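PDB 6LRF: Alr4995 protein from Nostoc sp., which acts as a bifunctional enzyme, combining arginine dihydrolase and ornithine cyclodeaminase activities in a single chain. Local coordinates for residues B[58-63]-B[94-99]; B[192-197]-B[339-344]; B[508-513]-B[690-695]; B[565-570]-B[574-579]; B[593-598]-B[617-622]. All coordinates share one frame; numbering follows the deposited sequence.

The five contacts illustrate how chemistry follows place in the fold. Contacts 1 and 2 lie at the surface: one stacks an amide on a ring, the other spans two sequence-family regions with a single ion pair. Contact 3, half buried, combines an aliphatic touch with a two-pronged salt bridge. Contact 4 packs the end of helix 554-567 and the start of helix 570-575 against the turn leaving the latter, through a ring-methyl contact and a backbone bond. Contact 5, a buried one, sets a helix on the outermost strand, within this chain, of the Rossmann-like sheet with no polar bond across it. Contacts 4 and 5 touch each other, and both are nested in the loop closed by contact 3.

Contact 1 (B[58-63]-B[94-99]); sequences TPQKGW and EPYFKE
Gln60 lies flat on one face of the Tyr96 ring, the amide and ring planes only 9° apart. Its CG stands over the middle of that face, 3.5 Å from the Tyr96 ring centroid, as a CH-pi contact, while the amide continues outward over the CE1 side, where Gln60 CD is 3.3 Å from Tyr96 CE1. A bend at chi2 (-72°) folds the chain so that methylene and amide can share the ring. Trp63 meets Tyr96 obliquely, with Trp63 CD1 4.1 Å from Tyr96 CE2. In this part of the chain, which belongs to the guanidino-group-modifying enzyme (GME) family, the loop after strand 53-56 thus lies against helix 93-103. Further out, Gln60 NE2 donates to Thr58 O at 3.0 Å, from above the carbonyl plane, which probably limits rotation of the amide. Both side chains belong to a type II turn from Gln60 to Trp63, with Gly62 at positive phi. On the helix, Glu94 and Lys98 are paired with Arg84 and Glu110.

Contact 2 (B[192-197]-B[339-344]); sequences SNRLIE and SHEVME
Arg194 and Glu341 carry the whole contact, two side chains reaching across from separate helices and meeting through one pair of atoms. NH1 of Arg194 approaches OE2 of Glu341 to 2.5 Å, a salt bridge whose modelled separation is unusually short and should be read with some doubt. The hydrogen-bond geometry is weak, with an N-H...O angle of 129°. The carboxylate comes to the edge of the guanidinium, near its plane, but the two flat groups are turned 41° from each other. One nitrogen meets one oxygen; Glu341 OE1 stays 3.7 Å from Arg194 NH1, so the pairing is not two-pronged. Glu341 reaches out on an extended chain with CG anti to its backbone nitrogen, whereas the arginine leaves its helix with a first torsion off any staggered position and bends at chi3 (-64°) to turn its head toward the acid. The second terminal nitrogen of Arg194 has weak bonds to Ser190 OG and Met536 O, and both side chains touch His556 on helix 554-567. The helix bearing Glu341 starts at Ser339, an N-cap whose OG accepts from Val342 N at 3.3 Å. Helix 190-199 belongs to the dimethylarginine dimethylhydrolase-like region and helix 340-352 to the LOR/SDH-like region, so the pair is an interhelical salt bridge between two parts of a multi-region enzyme, close to a helix of the Rossmann-type part.

Contact 3 (B[508-513]-B[690-695]); sequences LSRLIR and QLDKLT
Leu691 makes the first touch, its CD1 meeting CD2 of Leu511 at 3.5 Å, tighter than usual for two methyl groups. The two side chains cross at about a right angle, and both also lie against Tyr516 in the loop that follows helix 505-513. One residue on, Asp692 turns its carboxylate to the guanidinium of Arg510, the two side chains coming from opposite directions. The grip is end-on and two-pronged: NH2 of Arg510 gives a bond to Asp692 OD1 at 2.6 Å, and NH1 of Arg510 one to Asp692 OD2 at 3.2 Å. Both oxygens use their syn lone pairs and lie nearly in the guanidinium plane, the N-H...O angles being 158° and 153°. Arg510 leaves its helix opposite its own nitrogen and then bends at chi2 (137°, off a staggered position) to present its head to the acid. Its remaining nitrogen, NE, is paired with Glu514. Helices 505-513 and 680-694 of the Rossmann-like part are therefore joined by a buried leucine pair beside a charged clasp. Two carboxylates share one guanidinium, which probably holds both acids ionised, and the bonds on NE, NH1 and NH2 would restrict its rotation.

Contact 4 (B[565-570]-B[574-579]); sequences RRHGSI and VESGII
The imidazole of His567 takes Ile578 on one face: CD1 of the isoleucine sits 3.3 Å above the ring plane, displaced toward the rim, and makes a CH-pi contact 3.7 Å from the His567 centroid. Ser576 comes to the ring obliquely, its OG 3.1 Å from His567 CE1 and 3.3 Å from His567 ND1. The hydroxyl has weak bonds to the backbone carbonyls of Lys572 and Gly573. Ile578 reaches the ring with CG1 set between its backbone nitrogen and carbonyl carbon (chi1 75°), with the chain then extended so that the CD1 methyl leads. Elsewhere in the contact, the carbonyl of Ile570 receives Val574 N at 3.0 Å, a helical bond from one segment to the next, and Val574 CG2 lies 3.6 Å from Ile570 O. Ile579 adds its CD1 methyl, 4.3 Å from Ile570 CG2, and both isoleucines lie on Ile531 of helix 524-536. Gly568 ends the preceding helix at positive phi, and Ser569 then caps the next one by accepting from Lys572 N. At the far end, Gly577 closes it with a Schellman motif, one of whose two bonds runs from Gly577 N to Val574 O at 2.8 Å. The result is a short helix, 570-575, capped at both ends in the Rossmann-like region, with the histidine of the previous helix resting on the turn that leaves it.

Contact 5 (B[593-598]-B[617-622]); sequences PFVLAG and QEEYAK
Strand 594-597, the outermost within this chain of the parallel Rossmann-type sheet, is covered by helix 613-624, which lies in the beta-alpha-beta crossover to strand 629-633; Val595 and Ala597 of the strand meet Tyr620 and Glu619 of the helix. The short segments run nearly antiparallel, at 149°, with axes 9.0 Å apart at closest. Val595 puts CG1 at the edge of the tyrosine ring, in its plane, 3.6 Å from Tyr620 CE1. The same methyl lies 3.4 Å from Glu619 OE1, the acid, extended beyond CG, crossing the valine obliquely. Ala597 CB comes obliquely to the ring, 3.6 Å from Tyr620 OH. That hydroxyl bonds to His638 ND1 and Gly522 O, while Glu619 OE2 bonds Gln610 NE2. Ile600 of a second subunit packs on both Ala597 and Tyr620. No hydrogen bond crosses the interface, which rests on van der Waals contacts of Val595 and Ala597, while the polar ends find partners in neighbouring elements, a division that probably holds the tyrosine at both ring and hydroxyl.

Contact 1 (B[58-63]-B[94-99])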
# COMPACT_ATOMS: atom_id res chain seq x y z
N THR B 58 45.78 -0.50 -43.85
CA THR B 58 45.30 0.48 -44.83
C THR B 58 43.81 0.73 -44.66
O THR B 58 42.99 -0.17 -44.88
CB THR B 58 45.56 0.01 -46.26
OG1 THR B 58 46.96 -0.22 -46.43
CG2 THR B 58 45.08 1.07 -47.23
N PRO B 59 43.44 1.97 -44.27
CA PRO B 59 42.03 2.32 -44.07
C PRO B 59 41.20 2.10 -45.33
O PRO B 59 41.71 2.18 -46.43
CB PRO B 59 42.07 3.81 -43.69
CG PRO B 59 43.43 4.28 -44.11
CD PRO B 59 44.34 3.10 -44.01
N GLN B 60 39.92 1.79 -45.14
CA GLN B 60 39.04 1.49 -46.26
C GLN B 60 37.75 2.29 -46.14
O GLN B 60 37.15 2.36 -45.06
CB GLN B 60 38.75 -0.01 -46.32
CG GLN B 60 40.00 -0.90 -46.36
CD GLN B 60 40.72 -0.85 -47.70
OE1 GLN B 60 40.09 -0.71 -48.75
NE2 GLN B 60 42.04 -0.96 -47.66
N LYS B 61 37.33 2.91 -47.24
CA LYS B 61 36.06 3.63 -47.26
C LYS B 61 34.92 2.66 -46.98
O LYS B 61 34.88 1.56 -47.55
CB LYS B 61 35.83 4.31 -48.62
CG LYS B 61 36.52 5.66 -48.83
CD LYS B 61 35.54 6.69 -49.42
CE LYS B 61 36.20 7.80 -50.25
NZ LYS B 61 37.58 8.16 -49.83
N GLY B 62 34.01 3.05 -46.09
CA GLY B 62 32.82 2.26 -45.81
C GLY B 62 32.95 1.31 -44.64
O GLY B 62 32.01 0.57 -44.32
N TRP B 63 34.12 1.30 -44.01
CA TRP B 63 34.36 0.50 -42.81
C TRP B 63 35.02 1.38 -41.76
O TRP B 63 36.20 1.24 -41.47
CB TRP B 63 35.22 -0.72 -43.14
CG TRP B 63 34.65 -1.50 -44.29
CD1 TRP B 63 35.15 -1.59 -45.56
CD2 TRP B 63 33.45 -2.28 -44.29
NE1 TRP B 63 34.35 -2.39 -46.34
CE2 TRP B 63 33.29 -2.82 -45.58
CE3 TRP B 63 32.49 -2.58 -43.31
CZ2 TRP B 63 32.21 -3.64 -45.93
CZ3 TRP B 63 31.42 -3.40 -43.65
CH2 TRP B 63 31.29 -3.91 -44.95
N GLU B 94 36.69 -7.80 -41.92
CA GLU B 94 37.38 -9.08 -41.74
C GLU B 94 38.41 -9.44 -42.83
O GLU B 94 39.52 -9.86 -42.49
CB GLU B 94 36.35 -10.20 -41.61
CG GLU B 94 35.58 -10.09 -40.31
CD GLU B 94 34.39 -11.05 -40.22
OE1 GLU B 94 34.33 -12.03 -40.99
OE2 GLU B 94 33.52 -10.81 -39.36
N PRO B 95 38.05 -9.28 -44.12
CA PRO B 95 39.09 -9.51 -45.13
C PRO B 95 40.34 -8.65 -44.95
O PRO B 95 41.45 -9.16 -45.10
CB PRO B 95 38.37 -9.15 -46.44
CG PRO B 95 36.96 -9.49 -46.16
CD PRO B 95 36.73 -9.06 -44.75
N TYR B 96 40.18 -7.37 -44.60
CA TYR B 96 41.31 -6.47 -44.49
C TYR B 96 42.19 -6.81 -43.30
O TYR B 96 43.42 -6.74 -43.40
CB TYR B 96 40.83 -5.02 -44.40
CG TYR B 96 40.07 -4.66 -45.64
CD1 TYR B 96 40.74 -4.42 -46.83
CD2 TYR B 96 38.67 -4.60 -45.64
CE1 TYR B 96 40.06 -4.11 -47.99
CE2 TYR B 96 37.97 -4.28 -46.80
CZ TYR B 96 38.68 -4.04 -47.97
OH TYR B 96 38.03 -3.72 -49.15
N PHE B 97 41.56 -7.21 -42.19
CA PHE B 97 42.31 -7.63 -41.01
C PHE B 97 43.05 -8.93 -41.32
O PHE B 97 44.24 -9.06 -41.04
CB PHE B 97 41.37 -7.79 -39.80
CG PHE B 97 40.93 -6.48 -39.18
CD1 PHE B 97 41.79 -5.38 -39.16
CD2 PHE B 97 39.67 -6.34 -38.62
CE1 PHE B 97 41.41 -4.17 -38.59
CE2 PHE B 97 39.29 -5.13 -38.03
CZ PHE B 97 40.17 -4.04 -38.02
N LYS B 98 42.34 -9.88 -41.92
CA LYS B 98 42.95 -11.15 -42.28
C LYS B 98 44.17 -10.95 -43.21
O LYS B 98 45.23 -11.60 -43.05
CB LYS B 98 41.92 -12.06 -42.95
CG LYS B 98 42.48 -13.39 -43.34
CD LYS B 98 41.45 -14.28 -44.00
CE LYS B 98 42.00 -15.69 -44.08
NZ LYS B 98 41.11 -16.60 -44.84
N GLU B 99 44.02 -10.03 -44.16
CA GLU B 99 45.10 -9.70 -45.09
C GLU B 99 46.31 -9.19 -44.33
O GLU B 99 47.43 -9.61 -44.60
CB GLU B 99 44.66 -8.64 -46.10
CG GLU B 99 45.70 -8.39 -47.19
CD GLU B 99 45.26 -7.32 -48.17
OE1 GLU B 99 45.11 -6.14 -47.74
OE2 GLU B 99 45.02 -7.66 -49.36

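Contact 2 (B[192-197]-B[339-344])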
# COMPACT_ATOMS: atom_id res chain seq x y z
N SER B 192 31.67 -14.20 -12.13
CA SER B 192 32.89 -13.69 -12.76
C SER B 192 33.77 -12.94 -11.77
O SER B 192 35.00 -13.08 -11.79
CB SER B 192 32.53 -12.80 -13.94
OG SER B 192 31.78 -13.56 -14.88
N ASN B 193 33.13 -12.16 -10.90
CA ASN B 193 33.84 -11.46 -9.82
C ASN B 193 34.50 -12.42 -8.84
O ASN B 193 35.62 -12.20 -8.39
CB ASN B 193 32.88 -10.53 -9.08
CG ASN B 193 32.78 -9.16 -9.74
OD1 ASN B 193 33.79 -8.49 -9.96
ND2 ASN B 193 31.56 -8.74 -10.07
N ARG B 194 33.81 -13.51 -8.53
CA ARG B 194 34.40 -14.53 -7.68
C ARG B 194 35.69 -15.05 -8.34
O ARG B 194 36.72 -15.21 -7.68
CB ARG B 194 33.40 -15.67 -7.43
CG ARG B 194 33.15 -16.04 -5.96
CD ARG B 194 32.05 -17.15 -5.85
NE ARG B 194 30.77 -16.66 -6.33
CZ ARG B 194 29.87 -17.40 -6.99
NH1 ARG B 194 30.11 -18.68 -7.26
NH2 ARG B 194 28.72 -16.85 -7.40
N LEU B 195 35.63 -15.29 -9.66
CA LEU B 195 36.78 -15.86 -10.38
C LEU B 195 37.97 -14.91 -10.36
O LEU B 195 39.10 -15.34 -10.16
CB LEU B 195 36.41 -16.20 -11.82
CG LEU B 195 37.52 -16.80 -12.71
CD1 LEU B 195 38.11 -18.08 -12.10
CD2 LEU B 195 36.97 -17.08 -14.11
N ILE B 196 37.69 -13.63 -10.59
CA ILE B 196 38.72 -12.59 -10.59
C ILE B 196 39.41 -12.53 -9.24
O ILE B 196 40.64 -12.41 -9.13
CB ILE B 196 38.11 -11.22 -10.91
CG1 ILE B 196 37.66 -11.17 -12.38
CG2 ILE B 196 39.10 -10.11 -10.63
CD1 ILE B 196 36.86 -9.92 -12.74
N GLU B 197 38.60 -12.65 -8.19
CA GLU B 197 39.11 -12.50 -6.85
C GLU B 197 39.91 -13.74 -6.43
O GLU B 197 40.83 -13.63 -5.62
CB GLU B 197 37.96 -12.18 -5.88
CG GLU B 197 37.42 -10.74 -6.08
CD GLU B 197 36.00 -10.53 -5.56
OE1 GLU B 197 35.50 -11.39 -4.81
OE2 GLU B 197 35.37 -9.50 -5.89
N SER B 339 31.60 -22.98 -16.51
CA SER B 339 32.25 -23.80 -15.49
C SER B 339 31.28 -24.88 -15.04
O SER B 339 30.08 -24.81 -15.34
CB SER B 339 32.66 -22.96 -14.29
OG SER B 339 31.51 -22.66 -13.52
N HIS B 340 31.79 -25.85 -14.29
CA HIS B 340 30.95 -26.92 -13.78
C HIS B 340 29.91 -26.39 -12.80
O HIS B 340 28.75 -26.82 -12.81
CB HIS B 340 31.78 -28.01 -13.09
CG HIS B 340 31.00 -29.26 -12.79
ND1 HIS B 340 30.24 -29.90 -13.75
CD2 HIS B 340 30.85 -29.97 -11.65
CE1 HIS B 340 29.66 -30.96 -13.21
NE2 HIS B 340 30.02 -31.02 -11.93
N GLU B 341 30.33 -25.46 -11.97
CA GLU B 341 29.44 -24.88 -10.98
C GLU B 341 28.21 -24.26 -11.65
O GLU B 341 27.08 -24.49 -11.22
CB GLU B 341 30.19 -23.85 -10.16
CG GLU B 341 29.32 -23.03 -9.24
CD GLU B 341 30.05 -21.80 -8.74
OE1 GLU B 341 31.28 -21.70 -9.02
OE2 GLU B 341 29.42 -20.94 -8.09
N VAL B 342 28.43 -23.50 -12.72
CA VAL B 342 27.30 -22.83 -13.38
C VAL B 342 26.44 -23.87 -14.12
O VAL B 342 25.20 -23.77 -14.14
CB VAL B 342 27.78 -21.72 -14.35
CG1 VAL B 342 26.60 -21.17 -15.17
CG2 VAL B 342 28.46 -20.59 -13.58
N MSE B 343 27.09 -24.86 -14.72
CA MSE B 343 26.38 -25.97 -15.36
C MSE B 343 25.44 -26.70 -14.39
O MSE B 343 24.32 -27.06 -14.74
CB MSE B 343 27.37 -26.98 -15.96
CG MSE B 343 26.69 -28.16 -16.65
SE MSE B 343 25.50 -27.60 -18.17
CE MSE B 343 26.82 -27.67 -19.65
N GLU B 344 25.90 -26.93 -13.16
CA GLU B 344 25.07 -27.58 -12.15
C GLU B 344 23.86 -26.74 -11.80
O GLU B 344 22.75 -27.25 -11.58
CB GLU B 344 25.88 -27.85 -10.89
CG GLU B 344 26.99 -28.86 -11.07
CD GLU B 344 27.72 -29.12 -9.77
OE1 GLU B 344 28.38 -28.19 -9.25
OE2 GLU B 344 27.59 -30.26 -9.27

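Contact 3 (B[508-513]-B[690-695])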
# COMPACT_ATOMS: atom_id res chain seq x y z
N LEU B 508 25.51 -1.02 7.28
CA LEU B 508 25.43 -1.58 8.62
C LEU B 508 26.79 -2.11 9.06
O LEU B 508 27.20 -1.88 10.19
CB LEU B 508 24.36 -2.69 8.69
CG LEU B 508 24.25 -3.42 10.03
CD1 LEU B 508 24.18 -2.42 11.19
CD2 LEU B 508 23.03 -4.32 10.06
N SER B 509 27.50 -2.79 8.16
CA SER B 509 28.86 -3.27 8.41
C SER B 509 29.76 -2.15 8.86
O SER B 509 30.57 -2.29 9.79
CB SER B 509 29.48 -3.87 7.13
OG SER B 509 28.96 -5.15 6.85
N ARG B 510 29.65 -1.02 8.16
CA ARG B 510 30.48 0.13 8.46
C ARG B 510 30.16 0.68 9.86
O ARG B 510 31.07 0.94 10.65
CB ARG B 510 30.30 1.20 7.39
CG ARG B 510 30.99 2.48 7.74
CD ARG B 510 31.72 3.09 6.56
NE ARG B 510 32.40 4.29 7.00
CZ ARG B 510 31.96 5.53 6.78
NH1 ARG B 510 30.85 5.72 6.09
NH2 ARG B 510 32.65 6.56 7.24
N LEU B 511 28.87 0.85 10.16
CA LEU B 511 28.45 1.25 11.50
C LEU B 511 29.07 0.41 12.62
O LEU B 511 29.52 0.94 13.63
CB LEU B 511 26.92 1.20 11.61
CG LEU B 511 26.17 2.31 10.87
CD1 LEU B 511 24.69 2.09 11.00
CD2 LEU B 511 26.57 3.67 11.42
N ILE B 512 29.08 -0.91 12.44
CA ILE B 512 29.60 -1.83 13.45
C ILE B 512 31.13 -1.67 13.58
O ILE B 512 31.68 -1.66 14.70
CB ILE B 512 29.26 -3.31 13.09
CG1 ILE B 512 27.74 -3.56 13.18
CG2 ILE B 512 30.00 -4.27 14.00
CD1 ILE B 512 27.27 -4.81 12.46
N ARG B 513 31.79 -1.57 12.44
CA ARG B 513 33.24 -1.38 12.34
C ARG B 513 33.71 -0.12 13.07
O ARG B 513 34.75 -0.14 13.72
CB ARG B 513 33.65 -1.32 10.87
CG ARG B 513 35.11 -1.58 10.59
CD ARG B 513 35.30 -2.08 9.16
NE ARG B 513 34.86 -1.11 8.15
CZ ARG B 513 33.93 -1.34 7.23
NH1 ARG B 513 33.31 -2.52 7.18
NH2 ARG B 513 33.62 -0.39 6.36
N GLN B 690 25.59 11.02 6.50
CA GLN B 690 25.37 12.06 7.48
C GLN B 690 26.34 11.98 8.65
O GLN B 690 26.68 13.00 9.26
CB GLN B 690 23.93 12.00 7.99
CG GLN B 690 23.50 13.24 8.72
CD GLN B 690 23.35 14.44 7.80
OE1 GLN B 690 23.49 14.33 6.58
NE2 GLN B 690 23.07 15.59 8.38
N LEU B 691 26.80 10.78 8.97
CA LEU B 691 27.76 10.59 10.06
C LEU B 691 29.15 11.04 9.67
O LEU B 691 29.99 11.35 10.52
CB LEU B 691 27.82 9.12 10.49
CG LEU B 691 26.69 8.65 11.41
CD1 LEU B 691 26.61 7.15 11.34
CD2 LEU B 691 26.95 9.11 12.82
N ASP B 692 29.40 11.06 8.37
CA ASP B 692 30.69 11.49 7.87
C ASP B 692 30.78 13.02 7.92
O ASP B 692 31.83 13.58 8.25
CB ASP B 692 30.91 10.97 6.46
CG ASP B 692 31.18 9.47 6.44
OD1 ASP B 692 31.76 8.96 7.43
OD2 ASP B 692 30.82 8.81 5.43
N LYS B 693 29.67 13.68 7.61
CA LYS B 693 29.59 15.13 7.66
C LYS B 693 29.83 15.65 9.07
O LYS B 693 30.32 16.77 9.26
CB LYS B 693 28.23 15.61 7.15
CG LYS B 693 27.93 15.17 5.74
CD LYS B 693 26.67 15.81 5.21
CE LYS B 693 26.36 15.32 3.80
NZ LYS B 693 25.19 16.03 3.22
N LEU B 694 29.51 14.83 10.06
CA LEU B 694 29.63 15.22 11.46
C LEU B 694 31.06 15.18 12.00
O LEU B 694 31.48 16.08 12.73
CB LEU B 694 28.75 14.32 12.34
CG LEU B 694 27.25 14.55 12.26
CD1 LEU B 694 26.56 13.73 13.33
CD2 LEU B 694 26.92 16.02 12.41
N THR B 695 31.79 14.12 11.68
CA THR B 695 33.09 13.95 12.33
C THR B 695 34.25 14.23 11.38
O THR B 695 35.30 13.58 11.44
CB THR B 695 33.21 12.53 12.95
OG1 THR B 695 34.48 12.37 13.60
CG2 THR B 695 32.98 11.45 11.89

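Contact 4 (B[565-570]-B[574-579])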
# COMPACT_ATOMS: atom_id res chain seq x y z
N ARG B 565 27.31 -24.88 9.12
CA ARG B 565 27.08 -26.04 9.99
C ARG B 565 28.35 -26.92 10.01
O ARG B 565 28.73 -27.43 11.06
CB ARG B 565 25.85 -26.83 9.56
CG ARG B 565 24.51 -26.08 9.76
CD ARG B 565 23.30 -26.94 9.37
NE ARG B 565 23.23 -28.15 10.20
CZ ARG B 565 22.61 -28.21 11.37
NH1 ARG B 565 21.98 -27.14 11.85
NH2 ARG B 565 22.62 -29.34 12.07
N ARG B 566 29.03 -27.04 8.87
CA ARG B 566 30.25 -27.84 8.84
C ARG B 566 31.35 -27.26 9.73
O ARG B 566 31.98 -27.99 10.48
CB ARG B 566 30.79 -28.00 7.43
CG ARG B 566 32.01 -28.93 7.40
CD ARG B 566 32.40 -29.32 5.99
NE ARG B 566 32.84 -28.16 5.23
CZ ARG B 566 32.19 -27.68 4.17
NH1 ARG B 566 31.07 -28.26 3.75
NH2 ARG B 566 32.66 -26.60 3.53
N HIS B 567 31.56 -25.96 9.64
CA HIS B 567 32.57 -25.29 10.46
C HIS B 567 32.15 -25.20 11.93
O HIS B 567 32.99 -25.13 12.82
CB HIS B 567 32.86 -23.89 9.92
CG HIS B 567 33.71 -23.91 8.69
ND1 HIS B 567 35.05 -23.58 8.71
CD2 HIS B 567 33.42 -24.23 7.41
CE1 HIS B 567 35.55 -23.69 7.49
NE2 HIS B 567 34.58 -24.09 6.68
N GLY B 568 30.83 -25.18 12.17
CA GLY B 568 30.28 -25.33 13.51
C GLY B 568 29.82 -24.03 14.15
O GLY B 568 29.11 -24.06 15.15
N SER B 569 30.23 -22.90 13.59
CA SER B 569 29.76 -21.60 14.03
C SER B 569 30.16 -20.55 13.01
O SER B 569 31.09 -20.76 12.23
CB SER B 569 30.31 -21.22 15.41
OG SER B 569 31.68 -20.82 15.31
N ILE B 570 29.46 -19.42 13.04
CA ILE B 570 29.86 -18.27 12.25
C ILE B 570 31.29 -17.84 12.59
O ILE B 570 32.06 -17.49 11.69
CB ILE B 570 28.89 -17.09 12.48
CG1 ILE B 570 27.51 -17.43 11.91
CG2 ILE B 570 29.42 -15.82 11.83
CD1 ILE B 570 26.43 -16.42 12.30
N VAL B 574 34.63 -17.35 10.12
CA VAL B 574 35.49 -16.18 9.97
C VAL B 574 36.96 -16.55 10.20
O VAL B 574 37.82 -16.22 9.40
CB VAL B 574 35.06 -15.05 10.93
CG1 VAL B 574 36.09 -13.91 10.92
CG2 VAL B 574 33.68 -14.54 10.55
N GLU B 575 37.22 -17.27 11.29
CA GLU B 575 38.57 -17.71 11.61
C GLU B 575 39.20 -18.53 10.48
O GLU B 575 40.36 -18.31 10.12
CB GLU B 575 38.57 -18.53 12.89
CG GLU B 575 38.26 -17.72 14.13
CD GLU B 575 38.27 -18.56 15.40
OE1 GLU B 575 37.47 -19.52 15.50
OE2 GLU B 575 39.09 -18.26 16.30
N SER B 576 38.45 -19.46 9.91
CA SER B 576 38.96 -20.25 8.81
C SER B 576 39.14 -19.43 7.52
O SER B 576 39.57 -19.96 6.50
CB SER B 576 38.04 -21.42 8.53
OG SER B 576 36.91 -20.97 7.79
N GLY B 577 38.77 -18.15 7.54
CA GLY B 577 38.89 -17.31 6.37
C GLY B 577 37.88 -17.51 5.25
O GLY B 577 38.07 -16.98 4.16
N ILE B 578 36.81 -18.27 5.47
CA ILE B 578 35.82 -18.45 4.39
C ILE B 578 34.79 -17.31 4.39
O ILE B 578 34.25 -16.95 3.35
CB ILE B 578 35.08 -19.82 4.48
CG1 ILE B 578 34.05 -19.81 5.59
CG2 ILE B 578 36.07 -20.98 4.64
CD1 ILE B 578 33.32 -21.09 5.74
N ILE B 579 34.53 -16.73 5.56
CA ILE B 579 33.78 -15.49 5.66
C ILE B 579 34.75 -14.33 5.85
O ILE B 579 35.48 -14.30 6.85
CB ILE B 579 32.78 -15.49 6.83
CG1 ILE B 579 31.78 -16.64 6.71
CG2 ILE B 579 32.08 -14.14 6.92
CD1 ILE B 579 30.91 -16.77 7.95

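Contact 5 (B[593-598]-B[617-622])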
# COMPACT_ATOMS: atom_id res chain seq x y z
N PRO B 593 28.64 -8.60 20.48
CA PRO B 593 27.81 -9.78 20.73
C PRO B 593 26.58 -9.78 19.81
O PRO B 593 26.08 -8.71 19.48
CB PRO B 593 27.38 -9.62 22.20
CG PRO B 593 28.29 -8.58 22.76
CD PRO B 593 28.69 -7.69 21.64
N PHE B 594 26.13 -10.94 19.39
CA PHE B 594 24.90 -10.98 18.61
C PHE B 594 24.07 -12.14 19.10
O PHE B 594 24.61 -13.09 19.66
CB PHE B 594 25.18 -11.08 17.10
CG PHE B 594 25.99 -12.28 16.70
CD1 PHE B 594 27.37 -12.19 16.57
CD2 PHE B 594 25.37 -13.49 16.42
CE1 PHE B 594 28.12 -13.29 16.20
CE2 PHE B 594 26.11 -14.59 16.04
CZ PHE B 594 27.48 -14.50 15.93
N VAL B 595 22.76 -12.03 18.93
CA VAL B 595 21.87 -13.13 19.25
C VAL B 595 20.96 -13.36 18.06
O VAL B 595 20.32 -12.42 17.55
CB VAL B 595 21.01 -12.86 20.52
CG1 VAL B 595 20.08 -14.04 20.81
CG2 VAL B 595 21.90 -12.56 21.72
N LEU B 596 20.92 -14.60 17.59
CA LEU B 596 19.99 -14.98 16.55
C LEU B 596 18.86 -15.80 17.17
O LEU B 596 19.07 -16.93 17.59
CB LEU B 596 20.70 -15.76 15.45
CG LEU B 596 21.96 -15.08 14.87
CD1 LEU B 596 22.63 -15.97 13.85
CD2 LEU B 596 21.63 -13.73 14.26
N ALA B 597 17.67 -15.22 17.25
CA ALA B 597 16.51 -15.94 17.79
C ALA B 597 15.88 -16.75 16.69
O ALA B 597 15.63 -16.22 15.60
CB ALA B 597 15.49 -14.99 18.37
N GLY B 598 15.61 -18.02 16.96
CA GLY B 598 15.01 -18.88 15.95
C GLY B 598 13.58 -18.49 15.62
O GLY B 598 12.98 -17.67 16.32
N GLN B 617 14.72 -15.17 24.61
CA GLN B 617 14.16 -13.96 25.19
C GLN B 617 15.05 -13.46 26.32
O GLN B 617 15.23 -12.25 26.51
CB GLN B 617 12.73 -14.20 25.69
CG GLN B 617 11.70 -14.19 24.58
CD GLN B 617 10.27 -14.43 25.07
OE1 GLN B 617 10.05 -14.82 26.23
NE2 GLN B 617 9.30 -14.20 24.20
N GLU B 618 15.62 -14.39 27.07
CA GLU B 618 16.54 -14.04 28.14
C GLU B 618 17.81 -13.39 27.61
O GLU B 618 18.32 -12.42 28.19
CB GLU B 618 16.89 -15.29 28.95
CG GLU B 618 18.02 -15.08 29.93
CD GLU B 618 18.61 -16.38 30.45
OE1 GLU B 618 18.77 -17.35 29.66
OE2 GLU B 618 18.94 -16.44 31.67
N GLU B 619 18.34 -13.93 26.51
CA GLU B 619 19.55 -13.38 25.91
C GLU B 619 19.30 -11.99 25.32
O GLU B 619 20.16 -11.11 25.43
CB GLU B 619 20.10 -14.34 24.84
CG GLU B 619 20.61 -15.67 25.41
CD GLU B 619 20.80 -16.74 24.33
OE1 GLU B 619 20.88 -16.38 23.14
OE2 GLU B 619 20.89 -17.94 24.67
N TYR B 620 18.14 -11.81 24.68
CA TYR B 620 17.75 -10.47 24.18
C TYR B 620 17.70 -9.47 25.35
O TYR B 620 18.27 -8.39 25.28
CB TYR B 620 16.38 -10.52 23.50
CG TYR B 620 16.39 -10.79 21.99
CD1 TYR B 620 17.25 -11.73 21.42
CD2 TYR B 620 15.49 -10.13 21.16
CE1 TYR B 620 17.24 -11.98 20.03
CE2 TYR B 620 15.46 -10.36 19.79
CZ TYR B 620 16.34 -11.28 19.23
OH TYR B 620 16.30 -11.50 17.86
N ALA B 621 17.00 -9.86 26.41
CA ALA B 621 16.77 -8.98 27.55
C ALA B 621 18.09 -8.58 28.17
O ALA B 621 18.26 -7.45 28.60
CB ALA B 621 15.87 -9.66 28.58
N LYS B 622 19.03 -9.52 28.22
CA LYS B 622 20.34 -9.24 28.79
C LYS B 622 21.11 -8.20 27.98
O LYS B 622 21.65 -7.24 28.53
CB LYS B 622 21.16 -10.53 28.90
CG LYS B 622 22.51 -10.31 29.58
CD LYS B 622 23.28 -11.63 29.70
CE LYS B 622 23.74 -12.15 28.34
NZ LYS B 622 24.81 -11.29 27.72